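Local coordinates for putative sugar ABC transporter, substrate-binding protein (Clostridium phytofermentans, PDB 4WZZ) that probably delivers sugar to an ABC transporter as its extracellular substrate-binding component, and holds L-rhamnose in a cleft between two lobes, at residues I60-G65 with L142-N147; N69-E74 with L273-E278; A95-Q100 with T122-P127; G216-D221 with T231-A236; P247-I252 with M294-P299. One frame throughout, in Å; residues are numbered along the deposited sequence.

Contact 1: residues I60-G65 with L142-N147; sequences IVKSAG and LDSATN. With RAM (alpha-L-rhamnopyranose), chain B.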
# COMPACT_ATOMS: atom_id res chain seq x y z
N ILE A 60 11.22 -6.59 4.51
CA ILE A 60 11.80 -5.89 3.39
C ILE A 60 10.71 -5.04 2.80
O ILE A 60 9.77 -5.55 2.19
CB ILE A 60 12.34 -6.86 2.33
CG1 ILE A 60 13.43 -7.74 2.95
CG2 ILE A 60 12.91 -6.08 1.17
CD1 ILE A 60 13.87 -8.91 2.06
N VAL A 61 10.77 -3.74 3.04
CA VAL A 61 9.73 -2.86 2.53
C VAL A 61 10.02 -2.53 1.06
O VAL A 61 11.00 -2.99 0.52
CB VAL A 61 9.62 -1.57 3.38
CG1 VAL A 61 9.25 -1.90 4.80
CG2 VAL A 61 10.92 -0.79 3.37
N LYS A 62 9.17 -1.74 0.41
CA LYS A 62 9.40 -1.43 -0.99
C LYS A 62 10.67 -0.61 -1.19
O LYS A 62 11.44 -0.84 -2.10
CB LYS A 62 8.24 -0.61 -1.56
CG LYS A 62 6.99 -1.33 -1.95
CD LYS A 62 6.13 -0.36 -2.81
CE LYS A 62 4.88 -1.00 -3.31
NZ LYS A 62 4.05 -0.02 -4.05
N SER A 63 10.87 0.40 -0.35
CA SER A 63 11.94 1.35 -0.59
C SER A 63 12.23 2.29 0.57
O SER A 63 11.38 2.52 1.43
CB SER A 63 11.63 2.20 -1.83
OG SER A 63 10.44 2.97 -1.63
N ALA A 64 13.44 2.83 0.54
CA ALA A 64 13.86 3.91 1.44
C ALA A 64 13.14 5.21 1.09
O ALA A 64 12.65 5.37 -0.02
CB ALA A 64 15.35 4.12 1.33
N GLY A 65 13.13 6.14 2.04
CA GLY A 65 12.74 7.50 1.76
C GLY A 65 11.23 7.65 1.69
O GLY A 65 10.74 8.60 1.10
N LEU A 142 3.36 -8.59 2.36
CA LEU A 142 2.44 -7.57 2.86
C LEU A 142 2.49 -6.35 1.95
O LEU A 142 3.49 -6.13 1.25
CB LEU A 142 2.75 -7.14 4.31
CG LEU A 142 3.91 -6.17 4.56
CD1 LEU A 142 3.92 -5.68 6.00
CD2 LEU A 142 5.24 -6.82 4.22
N ASP A 143 1.41 -5.56 1.98
CA ASP A 143 1.34 -4.24 1.32
C ASP A 143 1.25 -4.36 -0.19
O ASP A 143 0.33 -3.81 -0.82
CB ASP A 143 2.54 -3.37 1.73
CG ASP A 143 2.50 -1.98 1.13
OD1 ASP A 143 1.44 -1.33 1.18
OD2 ASP A 143 3.55 -1.56 0.64
N SER A 144 2.21 -5.06 -0.77
CA SER A 144 2.26 -5.28 -2.21
C SER A 144 2.68 -6.74 -2.45
O SER A 144 3.74 -7.18 -1.99
CB SER A 144 3.25 -4.30 -2.85
OG SER A 144 3.36 -4.49 -4.26
N ALA A 145 1.83 -7.48 -3.13
CA ALA A 145 1.97 -8.94 -3.16
C ALA A 145 3.07 -9.43 -4.10
O ALA A 145 3.19 -8.96 -5.24
CB ALA A 145 0.64 -9.59 -3.53
N THR A 146 3.84 -10.42 -3.64
CA THR A 146 4.59 -11.27 -4.54
C THR A 146 3.57 -12.21 -5.14
O THR A 146 2.45 -12.30 -4.64
CB THR A 146 5.60 -12.16 -3.81
OG1 THR A 146 4.89 -12.99 -2.88
CG2 THR A 146 6.63 -11.33 -3.09
N ASN A 147 3.95 -12.93 -6.17
CA ASN A 147 2.99 -13.86 -6.75
C ASN A 147 2.66 -15.03 -5.80
O ASN A 147 3.24 -15.14 -4.73
CB ASN A 147 3.42 -14.32 -8.14
CG ASN A 147 4.65 -15.19 -8.15
OD1 ASN A 147 4.92 -15.95 -7.21
ND2 ASN A 147 5.42 -15.08 -9.22
C1 RAM B . 3.18 4.03 -0.98
C2 RAM B . 3.65 2.62 -1.30
C3 RAM B . 2.78 1.55 -0.62
C4 RAM B . 1.30 1.84 -0.84
C5 RAM B . 0.97 3.28 -0.45
C6 RAM B . -0.48 3.63 -0.75
O1 RAM B . 3.48 4.31 0.35
O2 RAM B . 3.60 2.51 -2.68
O3 RAM B . 3.18 0.29 -1.16
O4 RAM B . 0.52 0.94 -0.08
O5 RAM B . 1.79 4.19 -1.14
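The flat carboxylate of D143 meets the chain of K62 through OD2, which lies 4.2 Å from K62 CE, and turns both its oxygens to the rhamnose. RAM O4 donates to D143 OD1 (2.8 Å) and RAM O3 to D143 OD2 (2.6 Å), so the acid takes up two adjacent hydroxyls at once in a two-pronged grip. OD1 is held further by Y68 and Q157. K62 comes alongside with its chain extended beyond CG and binds the same sugar: NZ donates to RAM O2 (2.9 Å) and weakly to RAM O3 (3.0 Å), with N192 as a further partner. K62 NZ stays 5.0 Å from D143 OD2, so the two do not pair; both meet RAM O3, which they probably polarise. S144 walls the lysine, its CB 3.7 Å from K62 CE, while its OG is tied to the carbonyl of A119. D143 stands at the apex of a classic gamma turn, S144 N bonding L142 O, and CG anti to the backbone N (chi1 -178°) carries the acid out to the sugar. Both loops leave the C-terminal ends of parallel strands, 56-60 and 138-142, which flank strand 114-117, and helix 67-82 packs against V61 and L142.

Contact 2: residues N69-E74 with L273-E278; sequences NQKESE and LGLPSE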
# COMPACT_ATOMS: atom_id res chain seq x y z
N ASN A 69 6.43 3.44 4.52
CA ASN A 69 7.17 2.19 4.71
C ASN A 69 7.81 2.11 6.09
O ASN A 69 7.95 1.04 6.67
CB ASN A 69 8.26 2.04 3.65
CG ASN A 69 7.70 1.82 2.25
OD1 ASN A 69 6.55 1.43 2.08
ND2 ASN A 69 8.51 2.08 1.24
N GLN A 70 8.25 3.26 6.60
CA GLN A 70 8.82 3.28 7.94
C GLN A 70 7.78 2.97 9.03
O GLN A 70 8.10 2.34 10.05
CB GLN A 70 9.49 4.64 8.17
CG GLN A 70 10.68 4.77 7.28
CD GLN A 70 11.21 6.20 7.15
OE1 GLN A 70 11.40 6.88 8.15
NE2 GLN A 70 11.45 6.64 5.92
N LYS A 71 6.55 3.42 8.82
CA LYS A 71 5.49 3.15 9.80
C LYS A 71 5.11 1.67 9.75
O LYS A 71 4.84 1.06 10.78
CB LYS A 71 4.28 4.05 9.56
CG LYS A 71 4.61 5.53 9.92
CD LYS A 71 3.59 6.50 9.45
CE LYS A 71 4.13 7.95 9.47
NZ LYS A 71 4.75 8.32 10.78
N GLU A 72 5.10 1.12 8.54
CA GLU A 72 4.85 -0.30 8.35
C GLU A 72 5.91 -1.14 9.05
O GLU A 72 5.60 -2.09 9.79
CB GLU A 72 4.88 -0.56 6.84
CG GLU A 72 4.56 -1.96 6.37
CD GLU A 72 4.66 -2.00 4.87
OE1 GLU A 72 3.60 -1.92 4.21
OE2 GLU A 72 5.80 -2.00 4.35
N SER A 73 7.16 -0.80 8.84
CA SER A 73 8.24 -1.57 9.44
C SER A 73 8.29 -1.39 10.97
O SER A 73 8.63 -2.33 11.68
CB SER A 73 9.58 -1.24 8.75
OG SER A 73 9.92 0.12 8.93
N GLU A 74 7.93 -0.21 11.45
CA GLU A 74 7.84 0.06 12.89
C GLU A 74 6.82 -0.87 13.56
O GLU A 74 7.09 -1.46 14.61
CB GLU A 74 7.43 1.52 13.11
CG GLU A 74 7.07 1.88 14.55
CD GLU A 74 6.31 3.22 14.65
OE1 GLU A 74 6.72 4.19 13.97
OE2 GLU A 74 5.30 3.28 15.40
N LEU A 273 -4.42 7.80 -2.15
CA LEU A 273 -4.04 7.03 -0.96
C LEU A 273 -2.88 7.76 -0.29
O LEU A 273 -1.78 7.74 -0.79
CB LEU A 273 -3.65 5.60 -1.36
CG LEU A 273 -4.77 4.85 -2.10
CD1 LEU A 273 -4.28 3.47 -2.54
CD2 LEU A 273 -6.07 4.76 -1.26
N GLY A 274 -3.14 8.41 0.84
CA GLY A 274 -2.13 9.24 1.45
C GLY A 274 -2.05 9.14 2.97
O GLY A 274 -2.97 8.66 3.64
N LEU A 275 -0.94 9.62 3.52
CA LEU A 275 -0.74 9.66 4.97
C LEU A 275 -1.41 10.90 5.51
O LEU A 275 -1.15 12.00 5.02
CB LEU A 275 0.75 9.73 5.32
CG LEU A 275 1.56 8.44 5.11
CD1 LEU A 275 3.01 8.68 5.42
CD2 LEU A 275 1.06 7.30 5.97
N PRO A 276 -2.28 10.73 6.52
CA PRO A 276 -2.86 11.93 7.16
C PRO A 276 -1.82 12.98 7.59
O PRO A 276 -2.02 14.20 7.41
CB PRO A 276 -3.61 11.34 8.36
CG PRO A 276 -4.03 9.94 7.89
CD PRO A 276 -2.82 9.48 7.09
N SER A 277 -0.71 12.53 8.14
CA SER A 277 0.37 13.42 8.60
C SER A 277 0.91 14.33 7.48
O SER A 277 1.21 15.50 7.72
CB SER A 277 1.51 12.60 9.21
OG SER A 277 2.08 11.75 8.22
N GLU A 278 1.05 13.78 6.28
CA GLU A 278 1.56 14.52 5.13
C GLU A 278 0.49 15.36 4.42
O GLU A 278 0.79 16.42 3.85
CB GLU A 278 2.17 13.54 4.13
CG GLU A 278 3.43 12.88 4.63
CD GLU A 278 4.12 12.07 3.55
OE1 GLU A 278 3.45 11.28 2.87
OE2 GLU A 278 5.34 12.22 3.40
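K71 contributes most of the buried surface, setting the end of its aliphatic chain, CE, near L275 and S277. This carbon comes within 4.3 Å of L275 CD1 and within 4.5 Å of S277 OG, so the touch is loose and made by methylene carbon rather than by charge. The lysine leaves helix 67-82 with CG beside its backbone N (chi1 -70°) and runs nearly straight to CE; only the last torsion bends (chi4 -50°), turning NZ aside from the line of the chain. A long, flexible residue suits this spot because it can reach from one lobe to the other at a partly exposed site. L275 answers with a methyl branch and also packs on T249 and L296. It stands at the N-cap of the short helix 276-279. S277, in the first turn of that helix, has its hydroxyl bonded to the carbonyl of Y371, a residue on which K71 also packs. Helix 67-82 belongs to the lobe built on the larger mixed sheet, whereas L275 follows strand 269-272 of the four-stranded parallel sheet. Such packing between lobes is consistent with the closed, sugar-bound form of a type I periplasmic binding protein.

Contact 3: residues A95-Q100 with T122-P127; sequences ATAEDQ and TDALEP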
# COMPACT_ATOMS: atom_id res chain seq x y z
N ALA A 95 12.63 1.66 -5.40
CA ALA A 95 11.48 0.77 -5.43
C ALA A 95 11.48 -0.16 -6.63
O ALA A 95 10.50 -0.23 -7.37
CB ALA A 95 10.18 1.57 -5.37
N THR A 96 12.58 -0.87 -6.80
CA THR A 96 12.77 -1.78 -7.92
C THR A 96 12.99 -3.21 -7.46
O THR A 96 13.37 -3.47 -6.32
CB THR A 96 14.00 -1.39 -8.74
OG1 THR A 96 15.19 -1.57 -7.94
CG2 THR A 96 13.89 0.04 -9.21
N ALA A 97 12.74 -4.14 -8.37
CA ALA A 97 13.01 -5.56 -8.12
C ALA A 97 14.50 -5.80 -7.83
O ALA A 97 14.84 -6.50 -6.89
CB ALA A 97 12.55 -6.37 -9.31
N GLU A 98 15.37 -5.22 -8.65
CA GLU A 98 16.80 -5.39 -8.49
C GLU A 98 17.28 -5.06 -7.08
O GLU A 98 18.02 -5.83 -6.47
CB GLU A 98 17.56 -4.54 -9.51
CG GLU A 98 19.07 -4.63 -9.38
CD GLU A 98 19.82 -3.85 -10.46
OE1 GLU A 98 19.16 -3.15 -11.26
OE2 GLU A 98 21.07 -3.93 -10.49
N ASP A 99 16.88 -3.91 -6.54
CA ASP A 99 17.36 -3.51 -5.23
C ASP A 99 16.77 -4.39 -4.14
O ASP A 99 17.39 -4.61 -3.11
CB ASP A 99 17.09 -2.03 -4.96
CG ASP A 99 18.04 -1.12 -5.73
OD1 ASP A 99 19.03 -1.65 -6.29
OD2 ASP A 99 17.82 0.10 -5.76
N GLN A 100 15.57 -4.91 -4.37
CA GLN A 100 14.95 -5.83 -3.42
C GLN A 100 15.59 -7.19 -3.35
O GLN A 100 15.68 -7.80 -2.29
CB GLN A 100 13.46 -5.99 -3.73
CG GLN A 100 12.67 -5.42 -2.65
CD GLN A 100 11.19 -5.45 -2.85
OE1 GLN A 100 10.67 -5.96 -3.86
NE2 GLN A 100 10.48 -4.91 -1.87
N THR A 122 5.82 -8.35 -9.18
CA THR A 122 5.01 -9.47 -8.77
C THR A 122 5.76 -10.79 -8.98
O THR A 122 5.58 -11.74 -8.21
CB THR A 122 3.70 -9.48 -9.56
OG1 THR A 122 3.24 -8.13 -9.72
CG2 THR A 122 2.66 -10.29 -8.84
N ASP A 123 6.61 -10.82 -10.00
CA ASP A 123 7.23 -12.06 -10.46
C ASP A 123 8.76 -12.14 -10.35
O ASP A 123 9.33 -13.23 -10.22
CB ASP A 123 6.85 -12.29 -11.93
CG ASP A 123 5.36 -12.56 -12.11
OD1 ASP A 123 4.74 -13.20 -11.25
OD2 ASP A 123 4.82 -12.13 -13.14
N ALA A 124 9.42 -11.00 -10.43
CA ALA A 124 10.88 -10.95 -10.51
C ALA A 124 11.56 -11.45 -9.24
O ALA A 124 12.72 -11.87 -9.28
CB ALA A 124 11.34 -9.52 -10.82
N LEU A 125 10.85 -11.43 -8.12
CA LEU A 125 11.43 -11.85 -6.85
C LEU A 125 11.36 -13.36 -6.65
O LEU A 125 11.87 -13.88 -5.65
CB LEU A 125 10.71 -11.15 -5.70
CG LEU A 125 10.53 -9.64 -5.83
CD1 LEU A 125 9.75 -9.15 -4.63
CD2 LEU A 125 11.88 -8.95 -5.92
N GLU A 126 10.73 -14.07 -7.58
CA GLU A 126 10.38 -15.46 -7.34
C GLU A 126 11.62 -16.34 -7.16
O GLU A 126 11.65 -17.19 -6.28
CB GLU A 126 9.46 -16.02 -8.44
CG GLU A 126 9.16 -17.51 -8.24
CD GLU A 126 8.02 -18.05 -9.09
OE1 GLU A 126 7.33 -17.28 -9.80
OE2 GLU A 126 7.81 -19.28 -9.03
N PRO A 127 12.65 -16.15 -8.00
CA PRO A 127 13.82 -17.02 -7.77
C PRO A 127 14.46 -16.83 -6.39
O PRO A 127 14.78 -17.82 -5.73
CB PRO A 127 14.78 -16.60 -8.88
CG PRO A 127 13.90 -16.10 -9.97
CD PRO A 127 12.74 -15.44 -9.28
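A97 and A124 meet methyl to methyl where two neighbouring helices of a Rossmann-like alternation of strands and helices begin, their CB atoms 3.7 Å apart. The small residue type on both sides lets the backbones come close, A97 CA and A124 CA being the nearest pair of the two segments. Next to them L125 reaches across. Its CG lies beside the backbone N and anti to the carbonyl carbon (chi1 -49°), and chi2 is fully extended; both methyls face Q100 OE1, CD1 more closely, and CD2 also reaches the carbonyl oxygen of A97 (4.0 Å) and Q100 CB. L125 also packs on I101, I104 and I117, so a branched apolar residue suits the place.

Q100 has an unusual first torsion (chi1 -113°, far from staggered) but an extended chain beyond CG, and it crosses L125 obliquely. Its polar partners probably account for the conformation: NE2 donates to the carbonyls of A118 and V61 and OE1 accepts from the backbone N of N120, so a buried amide is fixed at both ends and bridges the loops that follow the strands. The helix of Q100 is begun by T96, an N-cap whose OG1 accepts from D99 N at 3.2 Å, nearly straight. On the other side D123 to E126 form a type I turn leading into helix 126-134. The closest approach across the contact is between the held amide and the leucine, Q100 OE1 to L125 CD1 at 3.4 Å.

Contact 4: residues G216-D221 with T231-A236; sequences GVYYGD and TEAILA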
# COMPACT_ATOMS: atom_id res chain seq x y z
N GLY A 216 -4.98 8.42 -18.73
CA GLY A 216 -3.88 7.50 -18.67
C GLY A 216 -3.24 7.40 -17.32
O GLY A 216 -3.66 8.06 -16.36
N VAL A 217 -2.21 6.56 -17.26
CA VAL A 217 -1.48 6.26 -16.04
C VAL A 217 -0.05 6.74 -16.17
O VAL A 217 0.66 6.40 -17.14
CB VAL A 217 -1.46 4.75 -15.74
CG1 VAL A 217 -0.72 4.48 -14.43
CG2 VAL A 217 -2.88 4.19 -15.70
N TYR A 218 0.37 7.53 -15.18
CA TYR A 218 1.72 8.07 -15.09
C TYR A 218 2.44 7.46 -13.90
O TYR A 218 1.80 7.10 -12.92
CB TYR A 218 1.69 9.59 -14.94
CG TYR A 218 1.12 10.32 -16.14
CD1 TYR A 218 -0.24 10.24 -16.45
CD2 TYR A 218 1.93 11.11 -16.95
CE1 TYR A 218 -0.77 10.92 -17.54
CE2 TYR A 218 1.41 11.78 -18.04
CZ TYR A 218 0.07 11.67 -18.34
OH TYR A 218 -0.43 12.35 -19.43
N TYR A 219 3.76 7.30 -13.98
CA TYR A 219 4.50 6.62 -12.91
C TYR A 219 5.52 7.53 -12.22
O TYR A 219 6.48 8.03 -12.83
CB TYR A 219 5.17 5.37 -13.47
CG TYR A 219 4.18 4.48 -14.18
CD1 TYR A 219 3.38 3.61 -13.47
CD2 TYR A 219 4.04 4.54 -15.57
CE1 TYR A 219 2.47 2.80 -14.12
CE2 TYR A 219 3.13 3.74 -16.21
CZ TYR A 219 2.35 2.88 -15.47
OH TYR A 219 1.43 2.06 -16.09
N GLY A 220 5.32 7.71 -10.91
CA GLY A 220 6.20 8.53 -10.10
C GLY A 220 7.18 7.75 -9.25
O GLY A 220 7.96 8.34 -8.53
N ASP A 221 7.12 6.42 -9.33
CA ASP A 221 8.14 5.51 -8.76
C ASP A 221 8.29 5.57 -7.25
O ASP A 221 9.31 5.14 -6.69
CB ASP A 221 9.49 5.76 -9.43
CG ASP A 221 9.48 5.39 -10.90
OD1 ASP A 221 8.49 4.79 -11.35
OD2 ASP A 221 10.43 5.74 -11.61
N THR A 231 3.52 14.93 -12.14
CA THR A 231 2.35 15.78 -11.95
C THR A 231 2.39 16.92 -12.97
O THR A 231 1.37 17.23 -13.58
CB THR A 231 2.25 16.34 -10.51
OG1 THR A 231 2.19 15.25 -9.60
CG2 THR A 231 0.99 17.20 -10.34
N GLU A 232 3.54 17.55 -13.15
CA GLU A 232 3.68 18.62 -14.16
C GLU A 232 3.39 18.08 -15.55
O GLU A 232 2.75 18.75 -16.37
CB GLU A 232 5.08 19.25 -14.12
CG GLU A 232 5.31 20.03 -12.83
CD GLU A 232 6.47 21.00 -12.91
OE1 GLU A 232 7.62 20.59 -12.65
OE2 GLU A 232 6.23 22.19 -13.22
N ALA A 233 3.83 16.85 -15.82
CA ALA A 233 3.60 16.21 -17.11
C ALA A 233 2.12 15.97 -17.35
O ALA A 233 1.63 16.16 -18.48
CB ALA A 233 4.37 14.89 -17.22
N ILE A 234 1.41 15.51 -16.31
CA ILE A 234 -0.04 15.34 -16.39
C ILE A 234 -0.72 16.67 -16.77
O ILE A 234 -1.55 16.73 -17.70
CB ILE A 234 -0.62 14.82 -15.06
CG1 ILE A 234 -0.20 13.36 -14.85
CG2 ILE A 234 -2.14 14.99 -15.04
CD1 ILE A 234 -0.41 12.86 -13.47
N LEU A 235 -0.34 17.73 -16.08
CA LEU A 235 -0.95 19.04 -16.28
C LEU A 235 -0.66 19.59 -17.68
O LEU A 235 -1.52 20.21 -18.30
CB LEU A 235 -0.44 20.01 -15.20
CG LEU A 235 -0.91 19.73 -13.77
CD1 LEU A 235 -0.16 20.61 -12.79
CD2 LEU A 235 -2.41 19.90 -13.60
N ALA A 236 0.53 19.33 -18.20
CA ALA A 236 0.91 19.80 -19.52
C ALA A 236 0.14 19.02 -20.60
O ALA A 236 -0.24 19.56 -21.64
CB ALA A 236 2.39 19.63 -19.72
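Y218 is packed against A233 and I234 of a helix whose shortest backbone bond in residues 231-236, from A236 N to E232 O, is 2.9 Å long. The helix presents I234 to the tyrosine ring. I234 CG1 sits over the centre of one face, 3.4 Å from the ring centroid and only 10° off the ring normal, a CH-pi contact. The isoleucine carries CG1 anti to its carbonyl carbon (chi1 -71°), which sends the longer branch over the ring, and CD1 runs on toward the base of the tyrosine, 4.0 Å from Y218 CD1. A233 adds a small methyl, its CB 4.4 Å from Y218 CE2. The tyrosine side chain also touches Q230 and A237 of the same helix. Y218 itself is fixed by backbone bonds to V183 and S185 of strand 179-185, while I234 touches A182 of that strand. Helix 224-237 thus covers an edge strand, 212-219, of the four-stranded parallel sheet and follows it directly in the chain. With aliphatic carbon set over an aromatic face, the attraction between strand and helix probably comes mainly from dispersion and weak C-H to pi electrostatics, which reward close, flat packing rather than a particular donor-acceptor pair.

Contact 5: residues P247-I252 with M294-P299; sequences PTTVGI and MFLWNP. With RAM (alpha-L-rhamnopyranose), chain B.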
# COMPACT_ATOMS: atom_id res chain seq x y z
N PRO A 247 -2.75 6.89 -6.16
CA PRO A 247 -2.85 5.80 -5.17
C PRO A 247 -1.48 5.39 -4.64
O PRO A 247 -1.06 4.22 -4.72
CB PRO A 247 -3.49 4.67 -5.98
CG PRO A 247 -2.92 4.90 -7.37
CD PRO A 247 -3.00 6.40 -7.53
N THR A 248 -0.78 6.37 -4.07
CA THR A 248 0.55 6.20 -3.52
C THR A 248 0.78 7.37 -2.56
O THR A 248 0.48 8.52 -2.90
CB THR A 248 1.67 6.23 -4.59
OG1 THR A 248 2.86 6.79 -4.01
CG2 THR A 248 1.26 7.04 -5.82
N THR A 249 1.22 7.07 -1.36
CA THR A 249 1.38 8.13 -0.37
C THR A 249 2.41 9.16 -0.82
O THR A 249 2.25 10.36 -0.58
CB THR A 249 1.74 7.59 1.02
OG1 THR A 249 3.02 6.96 0.97
CG2 THR A 249 0.67 6.64 1.53
N VAL A 250 3.45 8.72 -1.50
CA VAL A 250 4.47 9.62 -2.00
C VAL A 250 3.91 10.47 -3.14
O VAL A 250 4.07 11.70 -3.16
CB VAL A 250 5.72 8.85 -2.46
CG1 VAL A 250 6.75 9.78 -3.14
CG2 VAL A 250 6.36 8.12 -1.27
N GLY A 251 3.26 9.83 -4.09
CA GLY A 251 2.71 10.53 -5.23
C GLY A 251 1.68 11.58 -4.86
O GLY A 251 1.68 12.69 -5.41
N ILE A 252 0.78 11.23 -3.94
CA ILE A 252 -0.28 12.17 -3.61
C ILE A 252 0.29 13.41 -2.92
O ILE A 252 -0.14 14.53 -3.20
CB ILE A 252 -1.43 11.52 -2.81
CG1 ILE A 252 -2.67 12.43 -2.84
CG2 ILE A 252 -0.99 11.17 -1.39
CD1 ILE A 252 -3.84 11.86 -2.07
N MSE A 294 -9.41 11.76 0.94
CA MSE A 294 -8.61 10.66 0.40
C MSE A 294 -8.78 9.46 1.33
O MSE A 294 -9.59 9.51 2.27
CB MSE A 294 -7.16 11.09 0.24
CG MSE A 294 -6.53 11.64 1.49
SE MSE A 294 -5.77 10.19 2.55
CE MSE A 294 -4.85 11.31 3.94
N PHE A 295 -8.06 8.38 1.07
CA PHE A 295 -8.23 7.15 1.83
C PHE A 295 -6.91 6.54 2.22
O PHE A 295 -5.91 6.69 1.53
CB PHE A 295 -9.01 6.11 1.01
CG PHE A 295 -10.32 6.60 0.50
CD1 PHE A 295 -10.38 7.37 -0.65
CD2 PHE A 295 -11.50 6.33 1.18
CE1 PHE A 295 -11.58 7.86 -1.10
CE2 PHE A 295 -12.70 6.82 0.70
CZ PHE A 295 -12.73 7.58 -0.42
N LEU A 296 -6.91 5.80 3.32
CA LEU A 296 -5.80 4.90 3.59
C LEU A 296 -6.29 3.84 4.56
O LEU A 296 -7.42 3.36 4.43
CB LEU A 296 -4.56 5.68 4.08
CG LEU A 296 -3.22 4.96 3.81
CD1 LEU A 296 -2.84 5.06 2.34
CD2 LEU A 296 -2.10 5.51 4.71
N TRP A 297 -5.44 3.51 5.53
CA TRP A 297 -5.58 2.39 6.47
C TRP A 297 -4.40 2.61 7.39
O TRP A 297 -3.56 3.46 7.12
CB TRP A 297 -5.49 1.01 5.76
CG TRP A 297 -4.26 0.93 4.96
CD1 TRP A 297 -3.01 0.66 5.39
CD2 TRP A 297 -4.16 1.21 3.57
NE1 TRP A 297 -2.12 0.73 4.35
CE2 TRP A 297 -2.81 1.08 3.21
CE3 TRP A 297 -5.09 1.54 2.59
CZ2 TRP A 297 -2.35 1.29 1.91
CZ3 TRP A 297 -4.65 1.73 1.29
CH2 TRP A 297 -3.29 1.62 0.97
N ASN A 298 -4.31 1.86 8.49
CA ASN A 298 -3.24 2.11 9.43
C ASN A 298 -2.01 1.28 9.06
O ASN A 298 -2.02 0.06 9.22
CB ASN A 298 -3.71 1.79 10.86
CG ASN A 298 -2.69 2.17 11.91
OD1 ASN A 298 -1.48 2.12 11.68
ND2 ASN A 298 -3.17 2.55 13.10
N PRO A 299 -0.94 1.94 8.58
CA PRO A 299 0.24 1.18 8.14
C PRO A 299 0.96 0.49 9.30
O PRO A 299 1.63 -0.53 9.11
CB PRO A 299 1.13 2.23 7.49
CG PRO A 299 0.74 3.52 8.15
CD PRO A 299 -0.74 3.40 8.46
C1 RAM B . 3.18 4.03 -0.98
C2 RAM B . 3.65 2.62 -1.30
C3 RAM B . 2.78 1.55 -0.62
C4 RAM B . 1.30 1.84 -0.84
C5 RAM B . 0.97 3.28 -0.45
C6 RAM B . -0.48 3.63 -0.75
O1 RAM B . 3.48 4.31 0.35
O2 RAM B . 3.60 2.51 -2.68
O3 RAM B . 3.18 0.29 -1.16
O4 RAM B . 0.52 0.94 -0.08
O5 RAM B . 1.79 4.19 -1.14
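T249 and L296 meet beside the bound sugar in the cleft of a type I periplasmic binding protein, where helix 249-261 begins and the short strand 294-296 passes. The apolar contacts are two. T249 CG2 touches L296 CD1 at 3.9 Å, and I252, one turn further on, sets its CD1 against CB of M294, a selenomethionine, at 4.1 Å; these last two side chains cross at about a right angle. L296 CG lies over one face of the W297 ring, and its CD1 points at the methyl C6 of the rhamnose, as befits the deoxy position.

The polar contacts belong to the helix start. T248 is the N-cap, its OG1 accepting from G251 N at 3.1 Å in an almost straight bond (176°), and D222 holds the same hydroxyl. The next residue turns its backbone amide, in the first turn of the helix, to the sugar: T249 N donates to the ring oxygen RAM O5 (2.9 Å), with the helix dipole probably helping. T249 OG1 bonds RAM O1 (2.8 Å), and either oxygen could be the donor; chi1 of 65° puts OG1 between backbone N and carbonyl carbon, facing the ligand, while CG2 meets L296 and also lies near the sugar.

The third kind is an approach at a ring edge. W297, whose NE1 is bonded to Y68, presents its ring edge to the sugar: RAM O4 lies in the ring plane, 3.5 Å from W297 CZ2.

Overall arrangement
Contacts 1 and 5 both touch the rhamnose, coming from the two lobes; their centres lie about 14 Å apart and they do not touch directly, so the sugar bridges them. Contact 2 adds L273 to the pocket, lies about 8 Å from contact 5 between centres, and packs on it, for example with L273 O 3.5 Å from T249 CG2; it also reaches contact 1, where N69 ND2 lies 2.9 Å from S63 O. Contact 3 backs contact 1, N147 ND2 standing 2.8 Å from D123 OD1. Contact 4 is more remote, about 17 Å from contact 5 between centres, yet its segment 216-221 ends next to contact 3, A95 CB being 3.9 Å from D221 O.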